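Local coordinates for protein serine proteinase inhibitor 1 (Myxoma virus, PDB 6BJ5) that inhibits serine endopeptidases as a poxvirus serpin and is important in the virulence of the virus, at residues K151-H156 and D302-T307. Sequence-based numbering, arbitrary orientation.
Sequences KTSWRH and DERGTT
Gly305 CA lies over one face of the Trp154 indole. It makes a CH-pi contact, 3.5 Å from the centroid of the five-membered ring. Carbonyl oxygens occupy the ring edge: Trp154 NE1 donates to Asp302 O at 2.9 Å, almost in the ring plane, and Trp154 CD1 is 3.1 Å from Glu303 O. The bond and the face contact probably hold the indole at this rotation. Trp154 CZ2 is 3.6 Å from Thr306 OG1, which approaches obliquely. That hydroxyl is hydrogen-bonded to Tyr205, whose ring also stacks with Trp154.

The second flat group is the Arg304 guanidinium. Ser153 OG sits over the centre of one face, 3.3 Å from Arg304 CZ, without a hydrogen bond. A bend at chi2 (89°) brings the arginine chain back to the serine.

Thr152 and Thr306 form an antiparallel hydrogen-bonded pair, with Thr306 N to Thr152 O at 2.9 Å. Past the last bridge, Trp154 N donates to Arg304 O from a position tilted 33° from the carbonyl plane. Gly305 has no side chain, which allows its CA to come within 3.8 Å of Ser153 CA. In the non-hydrogen-bonded pair Lys151-Thr307, the side chains lie side by side, with Lys151 CG 3.4 Å from Thr307 OG1.

Strand 305-314 lies between strands 142-153 and 293-302. This order is consistent with serpin beta-sheet A with the reactive-centre loop inserted as strand 4, and the contact marks the breach, where insertion begins.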
ATOM      1  N   LYS A 151     -12.936  -0.425   2.884  1.00 44.84           N
ATOM      2  CA  LYS A 151     -13.744   0.573   3.572  1.00 42.35           C
ATOM      3  C   LYS A 151     -14.466  -0.141   4.707  1.00 40.52           C
ATOM      4  O   LYS A 151     -15.331  -0.980   4.451  1.00 47.58           O
ATOM      5  CB  LYS A 151     -14.711   1.247   2.600  1.00 35.92           C
ATOM      6  CG  LYS A 151     -15.473   2.406   3.189  1.00 40.08           C
ATOM      7  CD  LYS A 151     -16.310   3.095   2.127  1.00 44.65           C
ATOM      8  CE  LYS A 151     -17.012   4.309   2.705  1.00 52.72           C
ATOM      9  NZ  LYS A 151     -17.931   3.926   3.817  1.00 59.22           N
ATOM     10  N   THR A 152     -14.125   0.204   5.953  1.00 45.35           N
ATOM     11  CA  THR A 152     -14.591  -0.517   7.138  1.00 52.82           C
ATOM     12  C   THR A 152     -14.675   0.413   8.348  1.00 50.57           C
ATOM     13  O   THR A 152     -13.792   1.250   8.565  1.00 47.73           O
ATOM     14  CB  THR A 152     -13.655  -1.690   7.485  1.00 54.31           C
ATOM     15  OG1 THR A 152     -13.307  -2.421   6.297  1.00 52.41           O
ATOM     16  CG2 THR A 152     -14.322  -2.635   8.498  1.00 52.69           C
ATOM     17  N   SER A 153     -15.696   0.213   9.178  1.00 47.59           N
ATOM     18  CA  SER A 153     -15.816   0.991  10.406  1.00 36.36           C
ATOM     19  C   SER A 153     -14.890   0.440  11.478  1.00 35.64           C
ATOM     20  O   SER A 153     -14.367  -0.677  11.367  1.00 44.53           O
ATOM     21  CB  SER A 153     -17.240   0.957  10.940  1.00 24.67           C
ATOM     22  OG  SER A 153     -18.162   1.293   9.924  1.00 37.59           O
ATOM     23  N   TRP A 154     -14.644   1.262  12.500  1.00 33.68           N
ATOM     24  CA  TRP A 154     -13.964   0.773  13.690  1.00 38.38           C
ATOM     25  C   TRP A 154     -14.864  -0.219  14.425  1.00 40.34           C
ATOM     26  O   TRP A 154     -16.092  -0.212  14.280  1.00 43.38           O
ATOM     27  CB  TRP A 154     -13.603   1.920  14.643  1.00 34.51           C
ATOM     28  CG  TRP A 154     -12.715   2.967  14.064  1.00 26.75           C
ATOM     29  CD1 TRP A 154     -13.031   4.278  13.810  1.00 23.41           C
ATOM     30  CD2 TRP A 154     -11.353   2.798  13.672  1.00 26.06           C
ATOM     31  NE1 TRP A 154     -11.936   4.933  13.273  1.00 18.64           N
ATOM     32  CE2 TRP A 154     -10.897   4.042  13.182  1.00 23.48           C
ATOM     33  CE3 TRP A 154     -10.470   1.715  13.686  1.00 24.76           C
ATOM     34  CZ2 TRP A 154      -9.605   4.220  12.703  1.00 21.40           C
ATOM     35  CZ3 TRP A 154      -9.191   1.896  13.218  1.00 28.37           C
ATOM     36  CH2 TRP A 154      -8.768   3.139  12.729  1.00 27.69           C
ATOM     37  N   ARG A 155     -14.246  -1.089  15.224  1.00 35.24           N
ATOM     38  CA  ARG A 155     -15.056  -1.898  16.126  1.00 44.25           C
ATOM     39  C   ARG A 155     -15.754  -0.996  17.155  1.00 51.60           C
ATOM     40  O   ARG A 155     -16.969  -1.095  17.372  1.00 51.04           O
ATOM     41  CB  ARG A 155     -14.192  -2.969  16.800  1.00 37.80           C
ATOM     42  CG  ARG A 155     -15.031  -3.927  17.636  1.00 41.90           C
ATOM     43  CD  ARG A 155     -14.213  -4.784  18.589  1.00 59.72           C
ATOM     44  NE  ARG A 155     -15.109  -5.555  19.452  1.00 80.17           N
ATOM     45  CZ  ARG A 155     -14.728  -6.260  20.511  1.00 76.99           C
ATOM     46  NH1 ARG A 155     -13.450  -6.299  20.868  1.00 68.49           N
ATOM     47  NH2 ARG A 155     -15.636  -6.914  21.226  1.00 83.21           N
ATOM     48  N   HIS A 156     -15.014  -0.056  17.740  1.00 48.64           N
ATOM     49  CA  HIS A 156     -15.560   0.968  18.634  1.00 34.26           C
ATOM     50  C   HIS A 156     -15.214   2.325  18.047  1.00 35.28           C
ATOM     51  O   HIS A 156     -14.054   2.755  18.117  1.00 28.62           O
ATOM     52  CB  HIS A 156     -14.985   0.825  20.036  1.00 29.47           C
ATOM     53  CG  HIS A 156     -15.370  -0.452  20.703  1.00 34.77           C
ATOM     54  ND1 HIS A 156     -14.573  -1.069  21.643  1.00 30.54           N
ATOM     55  CD2 HIS A 156     -16.490  -1.207  20.597  1.00 29.55           C
ATOM     56  CE1 HIS A 156     -15.163  -2.179  22.054  1.00 37.88           C
ATOM     57  NE2 HIS A 156     -16.330  -2.281  21.442  1.00 44.63           N
ATOM     58  N   ASP A 302     -11.041   8.549  10.103  1.00 31.86           N
ATOM     59  CA  ASP A 302     -11.859   9.499  10.864  1.00 31.71           C
ATOM     60  C   ASP A 302     -12.587   8.741  11.977  1.00 27.46           C
ATOM     61  O   ASP A 302     -12.296   7.574  12.244  1.00 28.51           O
ATOM     62  CB  ASP A 302     -12.816  10.255   9.939  1.00 27.25           C
ATOM     63  CG  ASP A 302     -13.769   9.337   9.214  1.00 40.25           C
ATOM     64  OD1 ASP A 302     -13.912   8.153   9.604  1.00 38.07           O
ATOM     65  OD2 ASP A 302     -14.395   9.813   8.252  1.00 55.10           O
ATOM     66  N   GLU A 303     -13.555   9.409  12.618  1.00 30.76           N
ATOM     67  CA  GLU A 303     -14.224   8.823  13.783  1.00 35.02           C
ATOM     68  C   GLU A 303     -14.919   7.515  13.432  1.00 33.08           C
ATOM     69  O   GLU A 303     -14.965   6.595  14.255  1.00 31.04           O
ATOM     70  CB  GLU A 303     -15.246   9.800  14.390  1.00 29.89           C
ATOM     71  CG  GLU A 303     -14.662  11.068  14.982  1.00 31.65           C
ATOM     72  CD  GLU A 303     -14.403  12.146  13.940  1.00 37.14           C
ATOM     73  OE1 GLU A 303     -14.602  11.868  12.737  1.00 43.20           O
ATOM     74  OE2 GLU A 303     -14.004  13.273  14.319  1.00 32.38           O
ATOM     75  N   ARG A 304     -15.461   7.407  12.214  1.00 38.87           N
ATOM     76  CA  ARG A 304     -16.320   6.275  11.855  1.00 36.55           C
ATOM     77  C   ARG A 304     -15.540   5.026  11.413  1.00 37.11           C
ATOM     78  O   ARG A 304     -16.072   3.912  11.494  1.00 40.31           O
ATOM     79  CB  ARG A 304     -17.300   6.747  10.776  1.00 33.78           C
ATOM     80  CG  ARG A 304     -18.072   5.687  10.022  1.00 48.06           C
ATOM     81  CD  ARG A 304     -19.395   5.282  10.659  1.00 65.32           C
ATOM     82  NE  ARG A 304     -20.089   4.340   9.778  1.00 73.49           N
ATOM     83  CZ  ARG A 304     -20.766   3.271  10.191  1.00 74.95           C
ATOM     84  NH1 ARG A 304     -20.850   2.987  11.487  1.00 75.78           N
ATOM     85  NH2 ARG A 304     -21.344   2.474   9.300  1.00 72.72           N
ATOM     86  N   GLY A 305     -14.293   5.169  10.996  1.00 32.53           N
ATOM     87  CA  GLY A 305     -13.525   4.056  10.456  1.00 33.03           C
ATOM     88  C   GLY A 305     -12.508   4.555   9.437  1.00 30.18           C
ATOM     89  O   GLY A 305     -12.063   5.697   9.506  1.00 36.43           O
ATOM     90  N   THR A 306     -12.174   3.693   8.473  1.00 31.51           N
ATOM     91  CA  THR A 306     -11.100   3.967   7.522  1.00 20.82           C
ATOM     92  C   THR A 306     -11.509   3.594   6.102  1.00 31.92           C
ATOM     93  O   THR A 306     -12.110   2.533   5.876  1.00 32.19           O
ATOM     94  CB  THR A 306      -9.836   3.191   7.904  1.00 28.55           C
ATOM     95  OG1 THR A 306      -9.330   3.688   9.157  1.00 36.11           O
ATOM     96  CG2 THR A 306      -8.751   3.315   6.798  1.00 19.94           C
ATOM     97  N   THR A 307     -11.146   4.449   5.135  1.00 35.11           N
ATOM     98  CA  THR A 307     -11.318   4.159   3.712  1.00 31.49           C
ATOM     99  C   THR A 307      -9.946   4.220   3.059  1.00 25.67           C
ATOM    100  O   THR A 307      -9.269   5.250   3.136  1.00 30.93           O
ATOM    101  CB  THR A 307     -12.270   5.147   3.031  1.00 37.41           C
ATOM    102  OG1 THR A 307     -13.534   5.145   3.706  1.00 46.19           O
ATOM    103  CG2 THR A 307     -12.501   4.734   1.553  1.00 18.49           C
TER